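Local coordinates for type I site-specific restriction-modification system, R (Restriction) subunit (Vibrio vulnificus, PDB 3H1T), which probably acts as the ATP-driven motor and DNA-cutting subunit of a type I restriction enzyme, this fragment holding the N-terminal region and two helicase domains, at residues 372-377 against 572-577; 58-63 against 364-369. All blocks are in the same frame, centred on the assembly; numbering follows the deposited sequence.

Contact 1: residues 372-377 against 572-577; sequences APYRVH and GYPEIE
Val376 N donates to Ile576 O at 2.9 Å with an almost straight 168° bond, and Val376 pairs with Glu577 in parallel register, their CA atoms 4.6 Å apart. One step earlier Glu575 N reaches Tyr374 O at 3.2 Å; the N-H...O angle is only 138°, so the bond is bent even though the nitrogen lies nearly in line with the Tyr374 C=O. The Glu577 CA also lies 3.4 Å from Val376 O, a CA-H...O contact. Strand 374-381 sits between 552-556 and 576-582 in the mixed sheet of the second RecA-like helicase domain; backbone bonds of Arg375 with Phe552 and Ile554 join it to the former. On the face carrying Val376 and Glu577, Val376 CG2 reaches Pro574 CB at 4.1 Å, while Val376 CB rests 4.0 Å from Glu577 CG. Pro574 also meets the Tyr374 ring obliquely, though the modelled separation is too short to trust. A water bound by Tyr374 N lies over the centre of that ring. On the other face, a bend at chi2 (76°) of Arg375 accompanies the placing of its guanidinium beside Ile576 CD1, which sits over one face of the group; Trp551 adds a cation-pi contact. Glu575 folds back so that OE2 lies 3.8 Å from Pro373 CB, and this carboxylate is paired with Arg60.

Contact 2: residues 58-63 against 364-369; sequences DGRVQF and QGIDDG
Asp368 O is held by two backbone donors of the incoming loop: Asp58 N at 2.8 Å, and Gly59 N at 3.4 Å in a weak, strongly bent bond. The first is sound, with an N-H...O angle of 156°, and the acceptor belongs to the last turn of helix 362-368. Gly369, with positive phi, ends the helix in a Schellman motif. Having no side chain, it lets Gly59 O come within 3.2 Å of Gly369 CA in a CA-H...O contact, and Arg70 NE binds the same Gly59 oxygen. Ile366 O, which accepts Gly369 N within the motif, also takes a hydrogen bond from a water at 2.6 Å; the same water accepts a bond from Val61 N, so it bridges the helix end to the start of strand 61-64. Arg60 lies against the last turn of the helix. With CG anti to the backbone N (chi1 -170°), its chain runs past Ile366 O, 3.4 Å from Arg60 CG, before bending at chi3. NE then makes a weak salt bridge to Asp367 OD1 at 3.4 Å, the guanidinium and carboxylate planes turned 64° apart. Asp367 CA lies over one guanidinium face, and Ile366 CG2 approaches obliquely, 3.4 Å from Arg60 NH1. Arg60 NH1 has a stronger partner in Glu575, and Asp367 OD2 likewise pairs with Lys74, which also binds Asp368 OD1; Asp368 OD2 is held by Tyr181 and Tyr360. The helix end is thus joined both to the hairpin 61-64/67-70 and, through Tyr360, to edge strand 358-360 of the first helicase-domain sheet; strand 374-381 begins shortly after it.

Overall arrangement
From the N terminus, the chain passes the loop leading into strand 61-64, then builds the rest of the N-terminal region and the first helicase domain before helix 362-368 returns to close contact 2, some 300 residues on. Contact 1 opens three residues later, at 372, and closes when 572-577, leading into strand 576-582, adds to strand 374-381 in the sheet of the second helicase domain; the two loops therefore run in series, neither nested nor crossed. Their centres lie 13 Å apart, yet they touch: Glu575 OE2 meets Arg60 NH1 at 2.9 Å in a salt bridge, and Pro373 CG packs 3.7 Å from Val61 CG1. Together they tie the N-terminal hairpin to the junction between the helicase domains.

Contact 1: residues 372-377 against 572-577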
loop_
_atom_site.group_PDB
_atom_site.type_symbol
_atom_site.label_atom_id
_atom_site.label_comp_id
_atom_site.label_asym_id
_atom_site.label_seq_id
_atom_site.Cartn_x
_atom_site.Cartn_y
_atom_site.Cartn_z
ATOM N N ALA A 372 -4.612 7.707 4.589
ATOM C CA ALA A 372 -5.429 8.521 5.479
ATOM C C ALA A 372 -5.969 7.874 6.748
ATOM O O ALA A 372 -6.366 6.715 6.751
ATOM C CB ALA A 372 -6.582 9.140 4.684
ATOM N N PRO A 373 -5.970 8.621 7.861
ATOM C CA PRO A 373 -6.490 8.103 9.138
ATOM C C PRO A 373 -8.037 8.091 9.123
ATOM O O PRO A 373 -8.643 8.698 8.244
ATOM C CB PRO A 373 -5.883 9.068 10.165
ATOM C CG PRO A 373 -5.775 10.357 9.384
ATOM C CD PRO A 373 -5.232 9.881 8.068
ATOM N N TYR A 374 -8.680 7.437 10.085
ATOM C CA TYR A 374 -10.141 7.359 10.058
ATOM C C TYR A 374 -10.841 7.394 11.414
ATOM O O TYR A 374 -10.239 7.098 12.445
ATOM C CB TYR A 374 -10.542 6.069 9.325
ATOM C CG TYR A 374 -9.891 4.823 9.913
ATOM C CD1 TYR A 374 -10.414 4.207 11.054
ATOM C CD2 TYR A 374 -8.698 4.310 9.379
ATOM C CE1 TYR A 374 -9.766 3.124 11.642
ATOM C CE2 TYR A 374 -8.052 3.231 9.970
ATOM C CZ TYR A 374 -8.586 2.644 11.095
ATOM O OH TYR A 374 -7.908 1.585 11.655
ATOM N N ARG A 375 -12.116 7.771 11.392
ATOM C CA ARG A 375 -12.949 7.790 12.589
ATOM C C ARG A 375 -14.017 6.721 12.419
ATOM O O ARG A 375 -14.572 6.568 11.332
ATOM C CB ARG A 375 -13.663 9.133 12.772
ATOM C CG ARG A 375 -12.820 10.244 13.333
ATOM C CD ARG A 375 -11.875 10.808 12.295
ATOM N NE ARG A 375 -10.912 11.733 12.886
ATOM C CZ ARG A 375 -11.221 12.926 13.389
ATOM N NH1 ARG A 375 -12.480 13.363 13.376
ATOM N NH2 ARG A 375 -10.270 13.679 13.932
ATOM N N VAL A 376 -14.302 5.966 13.469
ATOM C CA VAL A 376 -15.348 4.976 13.363
ATOM C C VAL A 376 -16.573 5.436 14.151
ATOM O O VAL A 376 -16.465 5.890 15.287
ATOM C CB VAL A 376 -14.929 3.591 13.903
ATOM C CG1 VAL A 376 -16.111 2.633 13.785
ATOM C CG2 VAL A 376 -13.741 3.053 13.137
ATOM N N HIS A 377 -17.734 5.351 13.516
ATOM C CA HIS A 377 -18.999 5.714 14.138
ATOM C C HIS A 377 -19.836 4.463 13.993
ATOM O O HIS A 377 -20.366 4.178 12.916
ATOM C CB HIS A 377 -19.664 6.875 13.399
ATOM C CG HIS A 377 -18.814 8.103 13.303
ATOM N ND1 HIS A 377 -18.284 8.729 14.409
ATOM C CD2 HIS A 377 -18.410 8.827 12.232
ATOM C CE1 HIS A 377 -17.592 9.788 14.025
ATOM N NE2 HIS A 377 -17.653 9.870 12.709
ATOM N N GLY A 572 -3.800 -0.553 12.842
ATOM C CA GLY A 572 -3.549 0.404 13.904
ATOM C C GLY A 572 -4.927 0.695 14.486
ATOM O O GLY A 572 -5.900 0.083 14.055
ATOM N N TYR A 573 -5.033 1.601 15.453
ATOM C CA TYR A 573 -6.329 1.933 16.054
ATOM C C TYR A 573 -6.869 3.189 15.389
ATOM O O TYR A 573 -6.112 3.976 14.816
ATOM C CB TYR A 573 -6.204 2.170 17.572
ATOM C CG TYR A 573 -5.726 0.961 18.355
ATOM C CD1 TYR A 573 -4.365 0.732 18.576
ATOM C CD2 TYR A 573 -6.632 0.010 18.826
ATOM C CE1 TYR A 573 -3.921 -0.413 19.244
ATOM C CE2 TYR A 573 -6.198 -1.139 19.488
ATOM C CZ TYR A 573 -4.841 -1.342 19.689
ATOM O OH TYR A 573 -4.413 -2.484 20.314
ATOM N N PRO A 574 -8.191 3.393 15.434
ATOM C CA PRO A 574 -8.681 4.613 14.792
ATOM C C PRO A 574 -8.497 5.823 15.703
ATOM O O PRO A 574 -8.390 5.679 16.921
ATOM C CB PRO A 574 -10.144 4.289 14.529
ATOM C CG PRO A 574 -10.497 3.478 15.716
ATOM C CD PRO A 574 -9.317 2.522 15.825
ATOM N N GLU A 575 -8.441 7.010 15.108
ATOM C CA GLU A 575 -8.273 8.231 15.874
ATOM C C GLU A 575 -9.414 8.336 16.868
ATOM O O GLU A 575 -9.191 8.476 18.064
ATOM C CB GLU A 575 -8.269 9.436 14.939
ATOM C CG GLU A 575 -7.321 9.289 13.750
ATOM C CD GLU A 575 -5.853 9.423 14.120
ATOM O OE1 GLU A 575 -5.484 10.479 14.678
ATOM O OE2 GLU A 575 -5.070 8.488 13.833
ATOM N N ILE A 576 -10.637 8.260 16.369
ATOM C CA ILE A 576 -11.808 8.325 17.223
ATOM C C ILE A 576 -12.669 7.115 16.918
ATOM O O ILE A 576 -12.698 6.620 15.789
ATOM C CB ILE A 576 -12.684 9.569 16.950
ATOM C CG1 ILE A 576 -11.860 10.843 17.060
ATOM C CG2 ILE A 576 -13.828 9.609 17.934
ATOM C CD1 ILE A 576 -10.942 11.031 15.914
ATOM N N GLU A 577 -13.366 6.640 17.936
ATOM C CA GLU A 577 -14.247 5.511 17.779
ATOM C C GLU A 577 -15.370 5.630 18.777
ATOM O O GLU A 577 -15.141 5.572 19.988
ATOM C CB GLU A 577 -13.523 4.183 18.015
ATOM C CG GLU A 577 -14.446 2.965 17.863
ATOM C CD GLU A 577 -13.780 1.636 18.216
ATOM O OE1 GLU A 577 -12.532 1.572 18.286
ATOM O OE2 GLU A 577 -14.514 0.645 18.420
HETATM O O HOH W 1 -6.687 6.067 12.109
#

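Contact 2: residues 58-63 against 364-369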
loop_
_atom_site.group_PDB
_atom_site.type_symbol
_atom_site.label_atom_id
_atom_site.label_comp_id
_atom_site.label_asym_id
_atom_site.label_seq_id
_atom_site.Cartn_x
_atom_site.Cartn_y
_atom_site.Cartn_z
ATOM N N ASP A 58 6.083 11.573 5.045
ATOM C CA ASP A 58 5.355 12.820 4.829
ATOM C C ASP A 58 4.717 13.403 6.074
ATOM O O ASP A 58 4.177 14.503 6.020
ATOM C CB ASP A 58 4.269 12.653 3.766
ATOM C CG ASP A 58 4.814 12.732 2.370
ATOM O OD1 ASP A 58 6.023 13.040 2.222
ATOM O OD2 ASP A 58 4.045 12.496 1.420
ATOM N N GLY A 59 4.778 12.683 7.189
ATOM C CA GLY A 59 4.196 13.204 8.413
ATOM C C GLY A 59 2.802 12.669 8.683
ATOM O O GLY A 59 1.874 12.861 7.897
ATOM N N ARG A 60 2.641 11.998 9.811
ATOM C CA ARG A 60 1.338 11.450 10.143
ATOM C C ARG A 60 0.300 12.554 10.260
ATOM O O ARG A 60 0.539 13.578 10.898
ATOM C CB ARG A 60 1.384 10.660 11.458
ATOM C CG ARG A 60 0.111 9.884 11.716
ATOM C CD ARG A 60 -0.116 9.679 13.196
ATOM N NE ARG A 60 -0.118 8.273 13.584
ATOM C CZ ARG A 60 -1.176 7.475 13.527
ATOM N NH1 ARG A 60 -2.337 7.938 13.098
ATOM N NH2 ARG A 60 -1.074 6.211 13.910
ATOM N N VAL A 61 -0.846 12.354 9.614
ATOM C CA VAL A 61 -1.927 13.318 9.707
ATOM C C VAL A 61 -2.439 13.202 11.135
ATOM O O VAL A 61 -2.912 12.143 11.554
ATOM C CB VAL A 61 -3.081 12.996 8.736
ATOM C CG1 VAL A 61 -4.338 13.762 9.166
ATOM C CG2 VAL A 61 -2.703 13.385 7.316
ATOM N N GLN A 62 -2.322 14.289 11.885
ATOM C CA GLN A 62 -2.746 14.320 13.279
ATOM C C GLN A 62 -3.847 15.332 13.520
ATOM O O GLN A 62 -4.269 16.049 12.609
ATOM C CB GLN A 62 -1.571 14.695 14.181
ATOM C CG GLN A 62 -0.677 13.555 14.619
ATOM C CD GLN A 62 0.684 14.058 15.057
ATOM O OE1 GLN A 62 0.844 15.230 15.412
ATOM N NE2 GLN A 62 1.674 13.175 15.037
ATOM N N PHE A 63 -4.302 15.394 14.769
ATOM C CA PHE A 63 -5.337 16.338 15.168
ATOM C C PHE A 63 -4.921 17.036 16.454
ATOM O O PHE A 63 -4.226 16.473 17.299
ATOM C CB PHE A 63 -6.686 15.634 15.358
ATOM C CG PHE A 63 -7.220 14.993 14.102
ATOM C CD1 PHE A 63 -6.771 13.736 13.703
ATOM C CD2 PHE A 63 -8.170 15.644 13.313
ATOM C CE1 PHE A 63 -7.257 13.126 12.543
ATOM C CE2 PHE A 63 -8.663 15.040 12.143
ATOM C CZ PHE A 63 -8.204 13.777 11.764
ATOM N N GLN A 364 1.397 1.347 8.965
ATOM C CA GLN A 364 2.621 2.049 8.589
ATOM C C GLN A 364 2.309 3.194 7.624
ATOM O O GLN A 364 2.849 4.287 7.769
ATOM C CB GLN A 364 3.625 1.086 7.944
ATOM C CG GLN A 364 5.057 1.550 8.068
ATOM C CD GLN A 364 6.068 0.434 7.870
ATOM O OE1 GLN A 364 5.796 -0.730 8.166
ATOM N NE2 GLN A 364 7.252 0.791 7.388
ATOM N N GLY A 365 1.446 2.938 6.645
ATOM C CA GLY A 365 1.067 3.973 5.707
ATOM C C GLY A 365 0.499 5.196 6.408
ATOM O O GLY A 365 0.893 6.330 6.106
ATOM N N ILE A 366 -0.414 5.000 7.350
ATOM C CA ILE A 366 -0.975 6.141 8.063
ATOM C C ILE A 366 0.120 6.838 8.855
ATOM O O ILE A 366 0.205 8.061 8.869
ATOM C CB ILE A 366 -2.080 5.758 9.091
ATOM C CG1 ILE A 366 -3.275 5.109 8.392
ATOM C CG2 ILE A 366 -2.569 7.017 9.803
ATOM C CD1 ILE A 366 -4.278 4.538 9.365
ATOM N N ASP A 367 0.969 6.059 9.512
ATOM C CA ASP A 367 2.032 6.663 10.286
ATOM C C ASP A 367 3.037 7.427 9.436
ATOM O O ASP A 367 3.657 8.366 9.918
ATOM C CB ASP A 367 2.780 5.629 11.120
ATOM C CG ASP A 367 3.610 6.281 12.204
ATOM O OD1 ASP A 367 3.020 7.077 12.965
ATOM O OD2 ASP A 367 4.829 6.016 12.300
ATOM N N ASP A 368 3.194 7.038 8.176
ATOM C CA ASP A 368 4.149 7.717 7.314
ATOM C C ASP A 368 3.529 8.908 6.592
ATOM O O ASP A 368 4.221 9.637 5.884
ATOM C CB ASP A 368 4.718 6.740 6.279
ATOM C CG ASP A 368 5.618 5.675 6.894
ATOM O OD1 ASP A 368 5.986 5.782 8.079
ATOM O OD2 ASP A 368 5.972 4.733 6.165
ATOM N N GLY A 369 2.224 9.087 6.767
ATOM C CA GLY A 369 1.539 10.182 6.112
ATOM C C GLY A 369 1.216 9.882 4.655
ATOM O O GLY A 369 0.978 10.788 3.865
HETATM O O HOH W 2 -1.066 10.089 7.892
#